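Local coordinates for protein endo-n-acetyl-beta-d-glucosaminidase (Hypocrea jecorina, PDB 4AC1) that cleaves N-linked glycans within their chitobiose core as a family 18 glycoside hydrolase, and is responsible for deglycosylating the cellulases of this fungus, at residues M22-T27 and E267-A272; T11-D14 and R18-S21; G30-H35 and I274-L279; K77-V82 and D149-L154. One frame throughout, in Å; residues are numbered along the deposited sequence. Where two conformers were deposited one is given.

Contact 1: residues M22-T27 and E267-A272; sequences MLPLIT and EPWEWA. With ZN (zinc ion), chain H.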
loop_
_atom_site.group_PDB
_atom_site.type_symbol
_atom_site.label_atom_id
_atom_site.label_comp_id
_atom_site.label_asym_id
_atom_site.label_seq_id
_atom_site.Cartn_x
_atom_site.Cartn_y
_atom_site.Cartn_z
ATOM N N MET A 22 16.698 1.852 1.913
ATOM C CA MET A 22 15.494 2.581 2.285
ATOM C C MET A 22 15.780 3.689 3.292
ATOM O O MET A 22 14.907 4.521 3.551
ATOM C CB MET A 22 14.413 1.649 2.828
ATOM C CG MET A 22 14.807 0.907 4.103
ATOM S SD MET A 22 13.561 -0.267 4.683
ATOM C CE MET A 22 13.682 -1.591 3.467
ATOM N N LEU A 23 16.995 3.720 3.836
ATOM C CA LEU A 23 17.307 4.605 4.959
ATOM C C LEU A 23 17.322 6.115 4.676
ATOM O O LEU A 23 17.082 6.890 5.604
ATOM C CB LEU A 23 18.590 4.175 5.693
ATOM C CG LEU A 23 18.572 2.731 6.217
ATOM C CD1 LEU A 23 19.935 2.376 6.762
ATOM C CD2 LEU A 23 17.486 2.513 7.260
ATOM N N PRO A 24 17.578 6.544 3.414
ATOM C CA PRO A 24 17.497 7.994 3.189
ATOM C C PRO A 24 16.137 8.582 3.552
ATOM O O PRO A 24 16.043 9.758 3.868
ATOM C CB PRO A 24 17.761 8.123 1.692
ATOM C CG PRO A 24 18.696 6.979 1.407
ATOM C CD PRO A 24 18.117 5.845 2.225
ATOM N N LEU A 25 15.095 7.755 3.543
ATOM C CA LEU A 25 13.761 8.200 3.922
ATOM C C LEU A 25 13.653 8.636 5.377
ATOM O O LEU A 25 12.719 9.367 5.735
ATOM C CB LEU A 25 12.728 7.107 3.632
ATOM C CG LEU A 25 12.432 6.903 2.150
ATOM C CD1 LEU A 25 11.690 5.604 1.945
ATOM C CD2 LEU A 25 11.633 8.088 1.583
ATOM N N ILE A 26 14.600 8.199 6.214
ATOM C CA ILE A 26 14.645 8.652 7.611
ATOM C C ILE A 26 15.860 9.503 7.948
ATOM O O ILE A 26 15.882 10.135 9.005
ATOM C CB ILE A 26 14.522 7.488 8.659
ATOM C CG1 ILE A 26 15.664 6.473 8.498
ATOM C CG2 ILE A 26 13.136 6.843 8.585
ATOM C CD1 ILE A 26 15.878 5.550 9.692
ATOM N N THR A 27 16.867 9.522 7.083
ATOM C CA THR A 27 18.097 10.266 7.384
ATOM C C THR A 27 18.146 11.623 6.700
ATOM O O THR A 27 18.695 12.577 7.254
ATOM C CB THR A 27 19.377 9.482 7.040
ATOM O OG1 THR A 27 19.398 9.189 5.638
ATOM C CG2 THR A 27 19.474 8.193 7.868
ATOM N N GLU A 267 18.427 10.409 -6.377
ATOM C CA GLU A 267 17.929 11.027 -5.145
ATOM C C GLU A 267 16.427 10.763 -4.967
ATOM O O GLU A 267 15.621 11.694 -4.965
ATOM C CB GLU A 267 18.213 12.527 -5.158
ATOM C CG GLU A 267 19.694 12.883 -5.266
ATOM C CD GLU A 267 19.911 14.373 -5.221
ATOM O OE1 GLU A 267 19.396 15.063 -6.130
ATOM O OE2 GLU A 267 20.566 14.847 -4.265
ATOM N N PRO A 268 16.048 9.489 -4.761
ATOM C CA PRO A 268 14.619 9.149 -4.781
ATOM C C PRO A 268 13.821 9.660 -3.572
ATOM O O PRO A 268 12.594 9.739 -3.637
ATOM C CB PRO A 268 14.634 7.617 -4.824
ATOM C CG PRO A 268 15.949 7.226 -4.228
ATOM C CD PRO A 268 16.898 8.285 -4.682
ATOM N N TRP A 269 14.523 10.015 -2.496
ATOM C CA TRP A 269 13.921 10.545 -1.262
ATOM C C TRP A 269 13.371 11.960 -1.410
ATOM O O TRP A 269 12.617 12.421 -0.546
ATOM C CB TRP A 269 14.947 10.544 -0.126
ATOM C CG TRP A 269 16.185 11.286 -0.503
ATOM C CD1 TRP A 269 16.372 12.633 -0.443
ATOM C CD2 TRP A 269 17.392 10.731 -1.037
ATOM N NE1 TRP A 269 17.635 12.954 -0.894
ATOM C CE2 TRP A 269 18.283 11.806 -1.265
ATOM C CE3 TRP A 269 17.808 9.432 -1.352
ATOM C CZ2 TRP A 269 19.576 11.620 -1.777
ATOM C CZ3 TRP A 269 19.098 9.243 -1.845
ATOM C CH2 TRP A 269 19.961 10.335 -2.062
ATOM N N GLU A 270 13.735 12.662 -2.488
ATOM C CA GLU A 270 13.256 14.027 -2.651
ATOM C C GLU A 270 11.734 14.100 -2.777
ATOM O O GLU A 270 11.124 15.050 -2.288
ATOM C CB GLU A 270 13.948 14.739 -3.807
ATOM C CG GLU A 270 15.403 15.047 -3.504
ATOM C CD GLU A 270 16.120 15.742 -4.636
ATOM O OE1 GLU A 270 15.558 15.817 -5.742
ATOM O OE2 GLU A 270 17.271 16.204 -4.421
ATOM N N TRP A 271 11.127 13.082 -3.393
ATOM C CA TRP A 271 9.676 12.984 -3.458
ATOM C C TRP A 271 9.061 13.079 -2.057
ATOM O O TRP A 271 8.170 13.880 -1.820
ATOM C CB TRP A 271 9.267 11.664 -4.123
ATOM C CG TRP A 271 7.783 11.505 -4.322
ATOM C CD1 TRP A 271 7.061 11.914 -5.406
ATOM C CD2 TRP A 271 6.851 10.901 -3.417
ATOM N NE1 TRP A 271 5.736 11.601 -5.237
ATOM C CE2 TRP A 271 5.578 10.975 -4.023
ATOM C CE3 TRP A 271 6.968 10.299 -2.155
ATOM C CZ2 TRP A 271 4.429 10.482 -3.405
ATOM C CZ3 TRP A 271 5.818 9.801 -1.547
ATOM C CH2 TRP A 271 4.568 9.883 -2.175
ATOM N N ALA A 272 9.560 12.260 -1.126
ATOM C CA ALA A 272 9.038 12.267 0.240
ATOM C C ALA A 272 9.239 13.596 0.953
ATOM O O ALA A 272 8.403 13.981 1.755
ATOM C CB ALA A 272 9.624 11.117 1.057
HETATM ZN ZN ZN H . 18.611 16.981 -5.823
HETATM O O HOH W 1 20.062 17.455 -4.174
HETATM O O HOH W 2 17.357 16.720 -7.312
HETATM O O HOH W 3 20.037 17.779 -7.143
HETATM O O HOH W 4 17.852 18.924 -5.538
#
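The backbones of L25 and W269 come to within 5.7 Å, CA to CA, where the short helix 24-27 faces the type I turn E267-E270 that leads into helix 270-279. In the (beta/alpha)8 barrel of this family, the first helix between the first two barrel strands thus meets the start of the last helix in the chain. P24 and W269 carry the contact, their side chains crossing at about a right angle. The pyrrolidine presses CB obliquely against the indole, 3.3 Å from CE3; a compact, flat-sided proline suits such a place. W269 sets CG between its own backbone N and carbonyl carbon (chi1 55°), and this turns the six-membered ring toward P24, while E267 CA lies over the rim of one face. Deeper in, L25 CD2 touches the methyl CB of A272 at 3.7 Å, a small residue that allows the leucine branch up to the helix. Were W269 an alanine, P24 CB would lose the indole it now presses on, and a gap beside the turn would probably result. E267 and E270 lie at the two ends of the turn, and both reach one zinc ion, E267 through OE1 and E270 through OE2, each at 2.1 Å. Four waters complete the six ligands, and water 2 also donates to E270 OE1 at 2.6 Å.

Contact 2: residues T11-D14 and R18-S21; sequences TTHD and RPIS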
loop_
_atom_site.group_PDB
_atom_site.type_symbol
_atom_site.label_atom_id
_atom_site.label_comp_id
_atom_site.label_asym_id
_atom_site.label_seq_id
_atom_site.Cartn_x
_atom_site.Cartn_y
_atom_site.Cartn_z
ATOM N N THR A 11 10.975 -2.289 -5.912
ATOM C CA THR A 11 12.298 -2.415 -6.516
ATOM C C THR A 11 13.313 -2.243 -5.400
ATOM O O THR A 11 13.446 -1.152 -4.823
ATOM C CB THR A 11 12.505 -1.373 -7.618
ATOM O OG1 THR A 11 11.494 -1.546 -8.610
ATOM C CG2 THR A 11 13.875 -1.532 -8.290
ATOM N N THR A 12 14.023 -3.333 -5.106
ATOM C CA THR A 12 14.855 -3.446 -3.910
ATOM C C THR A 12 16.349 -3.408 -4.221
ATOM O O THR A 12 17.170 -3.220 -3.324
ATOM C CB THR A 12 14.553 -4.765 -3.149
ATOM O OG1 THR A 12 14.789 -5.874 -4.031
ATOM C CG2 THR A 12 13.099 -4.803 -2.652
ATOM N N HIS A 13 16.672 -3.602 -5.500
ATOM C CA HIS A 13 18.051 -3.667 -5.986
ATOM C C HIS A 13 18.147 -2.872 -7.275
ATOM O O HIS A 13 17.189 -2.805 -8.043
ATOM C CB HIS A 13 18.464 -5.123 -6.260
ATOM C CG HIS A 13 18.581 -5.961 -5.025
ATOM N ND1 HIS A 13 17.497 -6.270 -4.233
ATOM C CD2 HIS A 13 19.649 -6.567 -4.453
ATOM C CE1 HIS A 13 17.895 -7.018 -3.218
ATOM N NE2 HIS A 13 19.198 -7.209 -3.326
ATOM N N ASP A 14 19.313 -2.280 -7.509
ATOM C CA ASP A 14 19.516 -1.455 -8.698
ATOM C C ASP A 14 19.932 -2.300 -9.904
ATOM O O ASP A 14 20.020 -3.530 -9.803
ATOM C CB ASP A 14 20.518 -0.328 -8.412
ATOM C CG ASP A 14 21.931 -0.835 -8.157
ATOM O OD1 ASP A 14 22.250 -1.980 -8.539
ATOM O OD2 ASP A 14 22.736 -0.073 -7.576
ATOM N N ARG A 18 22.711 -4.303 -6.822
ATOM C CA ARG A 18 23.098 -3.843 -5.487
ATOM C C ARG A 18 21.859 -3.385 -4.718
ATOM O O ARG A 18 20.992 -2.737 -5.300
ATOM C CB ARG A 18 24.075 -2.675 -5.576
ATOM C CG ARG A 18 25.437 -3.001 -6.166
ATOM C CD ARG A 18 26.190 -1.708 -6.469
ATOM N NE ARG A 18 25.602 -0.992 -7.601
ATOM C CZ ARG A 18 25.759 0.306 -7.853
ATOM N NH1 ARG A 18 26.483 1.076 -7.045
ATOM N NH2 ARG A 18 25.176 0.840 -8.921
ATOM N N PRO A 19 21.770 -3.709 -3.409
ATOM C CA PRO A 19 20.617 -3.243 -2.636
ATOM C C PRO A 19 20.436 -1.740 -2.711
ATOM O O PRO A 19 21.406 -0.989 -2.671
ATOM C CB PRO A 19 20.948 -3.661 -1.196
ATOM C CG PRO A 19 21.847 -4.842 -1.347
ATOM C CD PRO A 19 22.645 -4.583 -2.609
ATOM N N ILE A 20 19.180 -1.326 -2.837
ATOM C CA ILE A 20 18.784 0.073 -2.724
ATOM C C ILE A 20 18.414 0.309 -1.266
ATOM O O ILE A 20 17.540 -0.372 -0.730
ATOM C CB ILE A 20 17.596 0.373 -3.663
ATOM C CG1 ILE A 20 18.058 0.255 -5.122
ATOM C CG2 ILE A 20 17.023 1.778 -3.404
ATOM C CD1 ILE A 20 16.942 0.123 -6.117
ATOM N N SER A 21 19.100 1.236 -0.610
ATOM C CA SER A 21 18.814 1.520 0.778
ATOM C C SER A 21 17.488 2.258 0.913
ATOM O O SER A 21 17.205 3.188 0.141
ATOM C CB SER A 21 19.923 2.372 1.391
ATOM O OG SER A 21 19.672 2.565 2.768
HETATM O O HOH W 5 22.296 0.900 -4.716
#
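The imidazole of H13 lies over P19, whose CA sits 4.2 Å from the ring centroid and 22° off the ring normal, a CH-pi contact displaced toward the rim. T12 OG1 lies in the ring plane at its edge, hydrogen-bonded to H13 ND1 at 2.7 Å, and the ring also stacks with H60. Beneath it the two segments are joined by two backbone bonds: I20 N donates to T12 O at 2.8 Å, almost straight, and D14 N donates to R18 O. H13 and P19 therefore form a non-hydrogen-bonded antiparallel pair, an isolated bridge in the loop that follows the first barrel strand. Proline fits this position because the bridge asks for no N-H from it. D14 ties down the connection between the two segments. Its CG stands between backbone N and carbonyl carbon (chi1 67°), bringing the carboxylate back over the turn, where OD1 receives R18 N at 2.9 Å and also S16 N, the latter an Asx turn. OD2 makes a salt bridge to R18 NH2 at 2.9 Å from over the guanidinium face, the two planes being 50° apart. With an alanine here, R18 N and S16 N would lose the OD1 they share and the guanidinium its carboxylate, which is likely to let the turn move. Water 5 donates to both D14 OD2 and P19 O. I20 supplies the apolar filling, CD1 lying 3.4 Å from H13 C and 4.1 Å from T11 CG2, while T11 OG1 is hydrogen-bonded to E256 OE2.

Contact 3: residues G30-H35 and I274-L279; sequences GIALTH and IVTVIL. Unlike the reference sequence in segment 274-279: V277 (reference Glu). With NAG (2-acetamido-2-deoxy-beta-D-glucopyranose), chain B.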
loop_
_atom_site.group_PDB
_atom_site.type_symbol
_atom_site.label_atom_id
_atom_site.label_comp_id
_atom_site.label_asym_id
_atom_site.label_seq_id
_atom_site.Cartn_x
_atom_site.Cartn_y
_atom_site.Cartn_z
ATOM N N GLY A 30 13.687 16.740 6.579
ATOM C CA GLY A 30 12.349 17.178 6.189
ATOM C C GLY A 30 11.414 16.105 5.659
ATOM O O GLY A 30 10.610 16.383 4.776
ATOM N N ILE A 31 11.517 14.884 6.186
ATOM C CA ILE A 31 10.653 13.787 5.743
ATOM C C ILE A 31 9.864 13.272 6.933
ATOM O O ILE A 31 10.438 12.999 8.000
ATOM C CB ILE A 31 11.465 12.634 5.111
ATOM C CG1 ILE A 31 12.329 13.152 3.950
ATOM C CG2 ILE A 31 10.528 11.523 4.629
ATOM C CD1 ILE A 31 13.211 12.105 3.333
ATOM N N ALA A 32 8.548 13.163 6.767
ATOM C CA ALA A 32 7.705 12.608 7.820
ATOM C C ALA A 32 7.068 11.324 7.316
ATOM O O ALA A 32 5.846 11.240 7.150
ATOM C CB ALA A 32 6.645 13.624 8.275
ATOM N N LEU A 33 7.909 10.332 7.032
ATOM C CA LEU A 33 7.416 9.050 6.560
ATOM C C LEU A 33 6.716 8.324 7.695
ATOM O O LEU A 33 7.290 8.199 8.769
ATOM C CB LEU A 33 8.578 8.189 6.075
ATOM C CG LEU A 33 8.190 6.854 5.444
ATOM C CD1 LEU A 33 7.548 7.085 4.087
ATOM C CD2 LEU A 33 9.399 5.966 5.301
ATOM N N THR A 34 5.477 7.882 7.493
ATOM C CA THR A 34 4.790 7.125 8.538
ATOM C C THR A 34 4.793 5.618 8.285
ATOM O O THR A 34 4.786 4.849 9.233
ATOM C CB THR A 34 3.365 7.630 8.766
ATOM O OG1 THR A 34 2.624 7.505 7.551
ATOM C CG2 THR A 34 3.372 9.089 9.202
ATOM N N HIS A 35 4.802 5.202 7.014
ATOM C CA HIS A 35 4.694 3.789 6.661
ATOM C C HIS A 35 5.570 3.456 5.475
ATOM O O HIS A 35 5.566 4.198 4.487
ATOM C CB HIS A 35 3.239 3.446 6.306
ATOM C CG HIS A 35 2.288 3.686 7.427
ATOM N ND1 HIS A 35 1.784 4.937 7.714
ATOM C CD2 HIS A 35 1.812 2.853 8.379
ATOM C CE1 HIS A 35 1.019 4.858 8.789
ATOM N NE2 HIS A 35 1.027 3.605 9.212
ATOM N N ILE A 274 9.220 16.595 -0.659
ATOM C CA ILE A 274 8.205 17.452 -1.261
ATOM C C ILE A 274 6.816 17.156 -0.706
ATOM O O ILE A 274 6.063 18.066 -0.343
ATOM C CB ILE A 274 8.236 17.339 -2.811
ATOM C CG1 ILE A 274 9.532 17.967 -3.336
ATOM C CG2 ILE A 274 7.004 17.992 -3.442
ATOM C CD1 ILE A 274 9.691 17.943 -4.825
ATOM N N VAL A 275 6.472 15.874 -0.622
ATOM C CA VAL A 275 5.147 15.508 -0.110
ATOM C C VAL A 275 5.009 15.801 1.385
ATOM O O VAL A 275 3.931 16.128 1.842
ATOM C CB VAL A 275 4.757 14.056 -0.493
ATOM C CG1 VAL A 275 3.375 13.722 0.000
ATOM C CG2 VAL A 275 4.789 13.909 -1.992
ATOM N N THR A 276 6.106 15.708 2.131
ATOM C CA THR A 276 6.099 16.156 3.524
ATOM C C THR A 276 5.786 17.660 3.618
ATOM O O THR A 276 4.994 18.081 4.478
ATOM C CB THR A 276 7.410 15.813 4.245
ATOM O OG1 THR A 276 7.545 14.385 4.343
ATOM C CG2 THR A 276 7.426 16.399 5.657
ATOM N N VAL A 277 6.370 18.467 2.725
ATOM C CA VAL A 277 6.048 19.902 2.726
ATOM C C VAL A 277 4.571 20.146 2.393
ATOM O O VAL A 277 3.950 21.071 2.922
ATOM C CB VAL A 277 6.934 20.744 1.784
ATOM C CG1 VAL A 277 6.661 22.231 2.002
ATOM C CG2 VAL A 277 8.399 20.499 2.026
ATOM N N ILE A 278 4.001 19.318 1.527
ATOM C CA ILE A 278 2.579 19.416 1.204
ATOM C C ILE A 278 1.683 19.047 2.398
ATOM O O ILE A 278 0.721 19.767 2.717
ATOM C CB ILE A 278 2.234 18.531 -0.022
ATOM C CG1 ILE A 278 2.924 19.076 -1.275
ATOM C CG2 ILE A 278 0.714 18.391 -0.190
ATOM C CD1 ILE A 278 2.820 18.160 -2.498
ATOM N N LEU A 279 1.988 17.935 3.062
ATOM C CA LEU A 279 1.105 17.382 4.078
ATOM C C LEU A 279 1.305 18.006 5.444
ATOM O O LEU A 279 0.367 18.094 6.245
ATOM C CB LEU A 279 1.371 15.892 4.206
ATOM C CG LEU A 279 0.940 15.023 3.034
ATOM C CD1 LEU A 279 1.389 13.574 3.284
ATOM C CD2 LEU A 279 -0.570 15.112 2.816
HETATM C C1 NAG B . 0.559 24.538 -1.949
HETATM C C2 NAG B . 1.966 25.135 -1.877
HETATM C C3 NAG B . 1.984 26.542 -1.272
HETATM C C4 NAG B . 0.840 27.426 -1.759
HETATM C C5 NAG B . -0.499 26.686 -1.787
HETATM C C6 NAG B . -1.593 27.506 -2.468
HETATM C C7 NAG B . 3.770 23.513 -1.714
HETATM C C8 NAG B . 4.594 22.642 -0.817
HETATM N N2 NAG B . 2.838 24.251 -1.122
HETATM O O3 NAG B . 3.192 27.188 -1.613
HETATM O O4 NAG B . 0.756 28.548 -0.906
HETATM O O5 NAG B . -0.358 25.470 -2.496
HETATM O O6 NAG B . -1.263 27.794 -3.814
HETATM O O7 NAG B . 3.973 23.521 -2.926
#
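T276 pins the A32 backbone to helix 270-279 where the loop entering the second strand of the (beta/alpha)8 barrel passes the last helix. A32 N donates to T276 OG1 at 2.9 Å and 168°, a nearly straight bond. The same hydroxyl, held beside its own backbone N (chi1 -65°), bonds A272 O one turn earlier in the helix, so it passes its proton back to the helix while accepting one from the loop. Threonine suits the place because a single residue supplies both this two-way hydroxyl and a methyl. That methyl, CG2, stands 3.3 Å from G30 O and 3.9 Å from A32 CB, and T276 CB is likewise close to the carbonyl of G30. G30 takes a positive phi of 75°, a conformation that glycine adopts more readily than other residues, and I31 lays its CA 3.5 Å from T276 OG1. V277, where the reference sequence has glutamate, and I278 border the N-acetylglucosamine attached to N236: V277 CG1 meets the sugar's acetyl methyl, C8, at 3.5 Å. In the surrounding fold, T276 and V275 rest on L5 of strand 4-9, and I274 and I278 lean on helix 232-246, while I31 reaches back along helix 270-279 to A272 and Q273. The loop then runs on into strand 35-42, its T34 already joined by a backbone bond to L5.

Contact 4: residues K77-V82 and D149-L154; sequences KVMGMV and DFLITL. With ZN (zinc ion), chain M.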
loop_
_atom_site.group_PDB
_atom_site.type_symbol
_atom_site.label_atom_id
_atom_site.label_comp_id
_atom_site.label_asym_id
_atom_site.label_seq_id
_atom_site.Cartn_x
_atom_site.Cartn_y
_atom_site.Cartn_z
ATOM N N LYS A 77 6.269 2.686 10.537
ATOM C CA LYS A 77 5.644 1.368 10.598
ATOM C C LYS A 77 5.996 0.616 9.323
ATOM O O LYS A 77 5.768 1.121 8.203
ATOM C CB LYS A 77 4.122 1.501 10.742
ATOM C CG LYS A 77 3.640 2.292 11.951
ATOM C CD LYS A 77 4.142 1.736 13.267
ATOM C CE LYS A 77 3.686 2.610 14.422
ATOM N NZ LYS A 77 3.413 1.796 15.636
ATOM N N VAL A 78 6.565 -0.573 9.476
ATOM C CA VAL A 78 6.961 -1.362 8.320
ATOM C C VAL A 78 5.906 -2.432 8.074
ATOM O O VAL A 78 5.646 -3.273 8.933
ATOM C CB VAL A 78 8.389 -1.958 8.483
ATOM C CG1 VAL A 78 8.718 -2.902 7.325
ATOM C CG2 VAL A 78 9.415 -0.836 8.543
ATOM N N MET A 79 5.318 -2.390 6.882
ATOM C CA MET A 79 4.264 -3.304 6.466
ATOM C C MET A 79 4.725 -4.107 5.261
ATOM O O MET A 79 5.743 -3.781 4.633
ATOM C CB MET A 79 3.037 -2.513 6.012
ATOM C CG MET A 79 2.411 -1.660 7.086
ATOM S SD MET A 79 1.121 -0.556 6.490
ATOM C CE MET A 79 -0.118 -1.736 5.897
ATOM N N GLY A 80 3.965 -5.144 4.930
ATOM C CA GLY A 80 4.102 -5.814 3.647
ATOM C C GLY A 80 2.888 -5.514 2.786
ATOM O O GLY A 80 1.859 -5.032 3.300
ATOM N N MET A 81 3.008 -5.790 1.486
ATOM C CA MET A 81 1.852 -5.878 0.600
ATOM C C MET A 81 1.951 -7.197 -0.124
ATOM O O MET A 81 3.043 -7.606 -0.545
ATOM C CB MET A 81 1.799 -4.720 -0.388
ATOM C CG MET A 81 0.710 -4.843 -1.438
ATOM S SD MET A 81 1.272 -5.603 -2.996
ATOM C CE MET A 81 1.924 -4.144 -3.824
ATOM N N VAL A 82 0.814 -7.869 -0.223
ATOM C CA VAL A 82 0.674 -9.087 -1.015
ATOM C C VAL A 82 -0.268 -8.803 -2.192
ATOM O O VAL A 82 -1.270 -8.079 -2.049
ATOM C CB VAL A 82 0.179 -10.283 -0.136
ATOM C CG1 VAL A 82 -1.145 -9.971 0.537
ATOM C CG2 VAL A 82 0.095 -11.590 -0.934
ATOM N N ASP A 149 -4.404 -3.967 16.648
ATOM C CA ASP A 149 -3.415 -2.927 16.339
ATOM C C ASP A 149 -2.525 -3.288 15.146
ATOM O O ASP A 149 -1.758 -2.441 14.694
ATOM C CB ASP A 149 -2.577 -2.564 17.574
ATOM C CG ASP A 149 -3.381 -1.834 18.637
ATOM O OD1 ASP A 149 -3.479 -0.594 18.576
ATOM O OD2 ASP A 149 -3.898 -2.502 19.551
ATOM N N PHE A 150 -2.624 -4.519 14.641
ATOM C CA PHE A 150 -2.015 -4.895 13.353
ATOM C C PHE A 150 -2.671 -4.078 12.240
ATOM O O PHE A 150 -3.881 -3.882 12.253
ATOM C CB PHE A 150 -2.228 -6.377 13.102
ATOM C CG PHE A 150 -1.465 -6.917 11.923
ATOM C CD1 PHE A 150 -0.082 -7.082 11.988
ATOM C CD2 PHE A 150 -2.129 -7.298 10.761
ATOM C CE1 PHE A 150 0.631 -7.589 10.906
ATOM C CE2 PHE A 150 -1.415 -7.811 9.666
ATOM C CZ PHE A 150 -0.038 -7.948 9.741
ATOM N N LEU A 151 -1.878 -3.560 11.308
ATOM C CA LEU A 151 -2.433 -2.715 10.249
ATOM C C LEU A 151 -2.923 -3.558 9.089
ATOM O O LEU A 151 -2.196 -4.400 8.587
ATOM C CB LEU A 151 -1.416 -1.671 9.771
ATOM C CG LEU A 151 -1.011 -0.672 10.859
ATOM C CD1 LEU A 151 0.088 0.234 10.343
ATOM C CD2 LEU A 151 -2.205 0.150 11.376
ATOM N N ILE A 152 -4.174 -3.365 8.695
ATOM C CA ILE A 152 -4.731 -4.057 7.537
ATOM C C ILE A 152 -5.253 -3.005 6.578
ATOM O O ILE A 152 -6.117 -2.207 6.932
ATOM C CB ILE A 152 -5.854 -5.050 7.917
ATOM C CG1 ILE A 152 -5.324 -6.111 8.899
ATOM C CG2 ILE A 152 -6.422 -5.739 6.668
ATOM C CD1 ILE A 152 -6.361 -7.108 9.411
ATOM N N THR A 153 -4.717 -3.010 5.358
ATOM C CA THR A 153 -5.140 -2.047 4.355
ATOM C C THR A 153 -5.451 -2.756 3.040
ATOM O O THR A 153 -5.116 -3.928 2.859
ATOM C CB THR A 153 -4.073 -0.940 4.157
ATOM O OG1 THR A 153 -2.866 -1.520 3.656
ATOM C CG2 THR A 153 -3.753 -0.262 5.464
ATOM N N LEU A 154 -6.132 -2.049 2.141
ATOM C CA LEU A 154 -6.317 -2.518 0.773
ATOM C C LEU A 154 -5.922 -1.396 -0.163
ATOM O O LEU A 154 -5.774 -0.255 0.272
ATOM C CB LEU A 154 -7.751 -2.985 0.523
ATOM C CG LEU A 154 -8.168 -4.222 1.317
ATOM C CD1 LEU A 154 -8.843 -3.840 2.651
ATOM C CD2 LEU A 154 -9.028 -5.140 0.473
HETATM ZN ZN ZN M . -4.911 -0.643 20.401
HETATM O O HOH W 6 -4.429 1.493 20.538
#
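M79 reaches across to L151 and T153 inside the (beta/alpha)8 barrel, bridging strands 77-83 and 151-154, between which strand 121-125 is hydrogen-bonded to both. The axes of the two short strand segments come to 8.7 Å with 43° between their directions, too far for backbone pairing, and a long, pliable side chain is needed to span the gap. From CB, which points at the other strand, the methionine runs out through CG in an extended course (chi2 172°) and then turns at chi3 (63°). SD comes 4.1 Å from L151 CD1, the two side chains crossing at about a right angle. CE, beyond the bend, meets T153 tip to tip: it lies 3.6 Å from OG1 and 3.9 Å from CG2, with L151 CB at 4.1 Å. Sulfur meets the leucine branch, while the methyl is shared between the threonine and the base of the leucine. T153 suits its place because its methyl joins the apolar cluster while OG1 is hydrogen-bonded to D123 OD1 on the intervening strand, part of the DxDxE signature of family 18. The methionine methyl thus abuts a hydroxyl already hydrogen-bonded to D123. At the rim of the contact, K77 CB lies near L151 CD1, so the aliphatic base of the lysine extends the apolar surface. At the far end of 149-154, D149 grips a zinc ion in bidentate fashion, OD1 and OD2 each 2.3 Å from the metal, with water 6 as a further ligand.

Overall arrangement
Contacts 1 and 3 are neighbours, their centres 10 Å apart, because both draw on helix 270-279 and I31 fits between them: its CG2 lies 3.7 Å from A272 CB. Contact 2 directly precedes contact 1 in sequence, centres 13 Å apart, and its I20 side chain is about 11 Å from that of E267. Of the four, contact 4 lies closest to the centre of the chain, about 8 Å from its own centre, yet H35 links it to contact 3: its NE2 is 3.7 Å from L151 CD1, and T34 O probably accepts K77 N at 2.9 Å. T153 lies about 8 Å, side chain to side chain, from D125 of the DxDxE motif, probably in the active site as in other family 18 enzymes.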